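Local coordinates for extrinsic protein in photosystem II (Chaetoceros gracilis, PDB 4K7B) that serves as an extrinsic subunit of diatom photosystem II and probably supports its oxygen-evolving function, at residues G17-A22 and K39-L44. Sequence-based numbering, arbitrary orientation.
With SO4 (sulfate ion), chain C.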
ATOM      1  N   GLY A  17       4.168  -5.072  -2.574  1.00  9.96           N
ATOM      2  CA  GLY A  17       4.580  -3.936  -1.784  1.00 11.62           C
ATOM      3  C   GLY A  17       4.680  -2.692  -2.649  1.00 12.50           C
ATOM      4  O   GLY A  17       4.281  -1.614  -2.210  1.00 11.59           O
ATOM      5  N   ASP A  18       5.209  -2.832  -3.866  1.00 10.96           N
ATOM      6  CA  ASP A  18       5.319  -1.663  -4.746  1.00 11.47           C
ATOM      7  C   ASP A  18       3.937  -1.171  -5.189  1.00 11.49           C
ATOM      8  O   ASP A  18       3.714   0.049  -5.264  1.00 11.38           O
ATOM      9  CB  ASP A  18       6.209  -1.931  -5.961  1.00 10.26           C
ATOM     10  CG  ASP A  18       7.680  -2.035  -5.602  1.00 13.32           C
ATOM     11  OD1 ASP A  18       8.059  -1.754  -4.437  1.00 15.44           O
ATOM     12  OD2 ASP A  18       8.465  -2.399  -6.506  1.00 15.89           O
ATOM     13  N   ARG A  19       3.018  -2.099  -5.467  1.00 10.31           N
ATOM     14  CA  ARG A  19       1.644  -1.671  -5.777  1.00 10.54           C
ATOM     15  C   ARG A  19       1.038  -0.867  -4.626  1.00 12.17           C
ATOM     16  O   ARG A  19       0.339   0.139  -4.837  1.00 12.05           O
ATOM     17  CB  ARG A  19       0.756  -2.867  -6.139  1.00 11.10           C
ATOM     18  CG  ARG A  19       1.061  -3.438  -7.516  1.00 12.00           C
ATOM     19  CD  ARG A  19       0.273  -4.706  -7.855  1.00 11.45           C
ATOM     20  NE  ARG A  19      -1.176  -4.554  -7.666  1.00 18.50           N
ATOM     21  CZ  ARG A  19      -2.069  -5.521  -7.888  1.00 19.77           C
ATOM     22  NH1 ARG A  19      -1.670  -6.714  -8.318  1.00 20.31           N
ATOM     23  NH2 ARG A  19      -3.372  -5.306  -7.678  1.00 16.98           N
ATOM     24  N   ILE A  20       1.313  -1.300  -3.402  1.00  9.76           N
ATOM     25  CA  ILE A  20       0.791  -0.593  -2.238  1.00 12.18           C
ATOM     26  C   ILE A  20       1.466   0.777  -2.046  1.00 10.91           C
ATOM     27  O   ILE A  20       0.793   1.773  -1.788  1.00 12.03           O
ATOM     28  CB  ILE A  20       0.896  -1.478  -0.975  1.00 11.08           C
ATOM     29  CG1 ILE A  20      -0.020  -2.697  -1.144  1.00 11.08           C
ATOM     30  CG2 ILE A  20       0.581  -0.685   0.275  1.00 13.29           C
ATOM     31  CD1 ILE A  20       0.307  -3.840  -0.195  1.00 13.50           C
ATOM     32  N   ALA A  21       2.775   0.837  -2.221  1.00 10.00           N
ATOM     33  CA  ALA A  21       3.485   2.097  -2.074  1.00 10.37           C
ATOM     34  C   ALA A  21       3.039   3.107  -3.122  1.00 10.39           C
ATOM     35  O   ALA A  21       3.015   4.312  -2.858  1.00 13.66           O
ATOM     36  CB  ALA A  21       4.993   1.863  -2.170  1.00 12.13           C
ATOM     37  N   ALA A  22       2.691   2.612  -4.310  1.00 10.29           N
ATOM     38  CA  ALA A  22       2.282   3.480  -5.409  1.00 11.83           C
ATOM     39  C   ALA A  22       0.972   4.204  -5.119  1.00 13.43           C
ATOM     40  O   ALA A  22       0.612   5.135  -5.846  1.00 15.86           O
ATOM     41  CB  ALA A  22       2.170   2.680  -6.710  1.00 14.09           C
ATOM     42  N   LYS A  39      -7.047  -4.043  -3.685  1.00 13.64           N
ATOM     43  CA  LYS A  39      -7.364  -5.035  -2.650  0.55 13.82           C
ATOM     44  C   LYS A  39      -6.506  -6.289  -2.787  1.00 13.25           C
ATOM     45  O   LYS A  39      -5.990  -6.848  -1.805  1.00 12.81           O
ATOM     46  CB  LYS A  39      -8.843  -5.426  -2.719  0.55 16.07           C
ATOM     47  CG  LYS A  39      -9.767  -4.582  -1.863  0.55 18.72           C
ATOM     48  CD  LYS A  39     -11.231  -4.979  -2.073  0.55 19.07           C
ATOM     49  CE  LYS A  39     -11.432  -6.485  -1.987  0.55 19.90           C
ATOM     50  NZ  LYS A  39     -12.877  -6.862  -2.144  0.55 19.63           N
ATOM     51  N   ASN A  40      -6.361  -6.748  -4.030  1.00 13.66           N
ATOM     52  CA  ASN A  40      -5.582  -7.957  -4.262  1.00 14.70           C
ATOM     53  C   ASN A  40      -4.110  -7.802  -3.897  1.00 12.40           C
ATOM     54  O   ASN A  40      -3.474  -8.769  -3.486  1.00 13.84           O
ATOM     55  CB  ASN A  40      -5.738  -8.466  -5.694  1.00 15.86           C
ATOM     56  CG  ASN A  40      -7.122  -9.027  -5.955  1.00 20.68           C
ATOM     57  OD1 ASN A  40      -7.864  -9.321  -5.021  1.00 22.33           O
ATOM     58  ND2 ASN A  40      -7.479  -9.170  -7.220  1.00 22.29           N
ATOM     59  N   ALA A  41      -3.574  -6.591  -4.035  1.00 12.53           N
ATOM     60  CA  ALA A  41      -2.186  -6.348  -3.653  1.00 11.99           C
ATOM     61  C   ALA A  41      -2.072  -6.483  -2.152  1.00 12.05           C
ATOM     62  O   ALA A  41      -1.079  -7.038  -1.652  1.00 10.94           O
ATOM     63  CB  ALA A  41      -1.717  -4.974  -4.104  1.00 12.52           C
ATOM     64  N   PHE A  42      -3.074  -5.993  -1.427  1.00 10.43           N
ATOM     65  CA  PHE A  42      -3.034  -6.222   0.033  1.00 11.21           C
ATOM     66  C   PHE A  42      -3.099  -7.712   0.394  1.00  9.83           C
ATOM     67  O   PHE A  42      -2.297  -8.208   1.220  1.00 10.60           O
ATOM     68  CB  PHE A  42      -4.170  -5.476   0.744  1.00 11.24           C
ATOM     69  CG  PHE A  42      -3.996  -3.992   0.741  1.00 10.91           C
ATOM     70  CD1 PHE A  42      -3.197  -3.377   1.694  1.00 12.89           C
ATOM     71  CD2 PHE A  42      -4.597  -3.212  -0.237  1.00 13.85           C
ATOM     72  CE1 PHE A  42      -3.014  -2.012   1.688  1.00 13.18           C
ATOM     73  CE2 PHE A  42      -4.423  -1.847  -0.247  1.00 12.85           C
ATOM     74  CZ  PHE A  42      -3.625  -1.244   0.717  1.00 11.29           C
ATOM     75  N   ILE A  43      -4.045  -8.420  -0.215  1.00 11.21           N
ATOM     76  CA  ILE A  43      -4.204  -9.847   0.078  1.00 11.24           C
ATOM     77  C   ILE A  43      -2.913 -10.624  -0.203  1.00 10.67           C
ATOM     78  O   ILE A  43      -2.439 -11.409   0.630  1.00 12.24           O
ATOM     79  CB  ILE A  43      -5.337 -10.456  -0.746  1.00 12.86           C
ATOM     80  CG1 ILE A  43      -6.667  -9.800  -0.375  1.00 12.67           C
ATOM     81  CG2 ILE A  43      -5.409 -11.954  -0.516  1.00 14.61           C
ATOM     82  CD1 ILE A  43      -7.811 -10.169  -1.326  1.00 13.11           C
ATOM     83  N   LEU A  44      -2.342 -10.379  -1.379  1.00 11.64           N
ATOM     84  CA  LEU A  44      -1.211 -11.163  -1.852  1.00 10.68           C
ATOM     85  C   LEU A  44       0.110 -10.737  -1.207  1.00 10.72           C
ATOM     86  O   LEU A  44       1.018 -11.559  -1.052  1.00 11.94           O
ATOM     87  CB  LEU A  44      -1.144 -11.116  -3.376  1.00 10.49           C
ATOM     88  CG  LEU A  44      -2.363 -11.780  -4.017  1.00 14.32           C
ATOM     89  CD1 LEU A  44      -2.382 -11.545  -5.518  1.00 15.08           C
ATOM     90  CD2 LEU A  44      -2.415 -13.256  -3.682  1.00 17.66           C
TER
HETATM   91  S   SO4 C 202      -4.958  -7.990  -9.801  1.00 36.94           S
HETATM   92  O1  SO4 C 202      -3.525  -8.311  -9.819  1.00 29.96           O
HETATM   93  O2  SO4 C 202      -5.334  -7.327 -11.048  1.00 39.24           O
HETATM   94  O3  SO4 C 202      -5.708  -9.241  -9.661  1.00 40.72           O
HETATM   95  O4  SO4 C 202      -5.280  -7.097  -8.684  1.00 27.70           O
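R19 reaches across A41 to the N40 side of helix 39-49, and its path illustrates how an arginine can pack its stem on a methyl group while its tip binds an anion. Its CB starts 3.8 Å from the methyl CB of A41. CG lies anti to the carbonyl carbon (chi1 -73°) and the chain bends at chi3, which lays the guanidinium over A41: NE is 3.6 Å from that CB, which sits beneath one face, toward the rim. Beyond CZ, NH1 donates to O1 of a sulfate ion at 2.9 Å, and NH2 to sulfate O4 at 2.8 Å with an N-H...O angle of 161°, O4 lying at the edge in the guanidinium plane. N40 ND2 holds the same ion through O3 at 3.0 Å, while E38 makes a salt bridge with NE. Deeper in, I20 sets CG1 over the centre of the F42 ring, a CH-pi contact 4.2 Å from the centroid, and Y86 of helix 76-89 touches both side chains. R19 and A41 form the nearest CA pairing of the two segments. No hydrogen bond joins them directly, so apolar contact unites them; E38 is the protein's own counter-charge to R19, and the sulfate, probably from the crystallisation liquor, may add another.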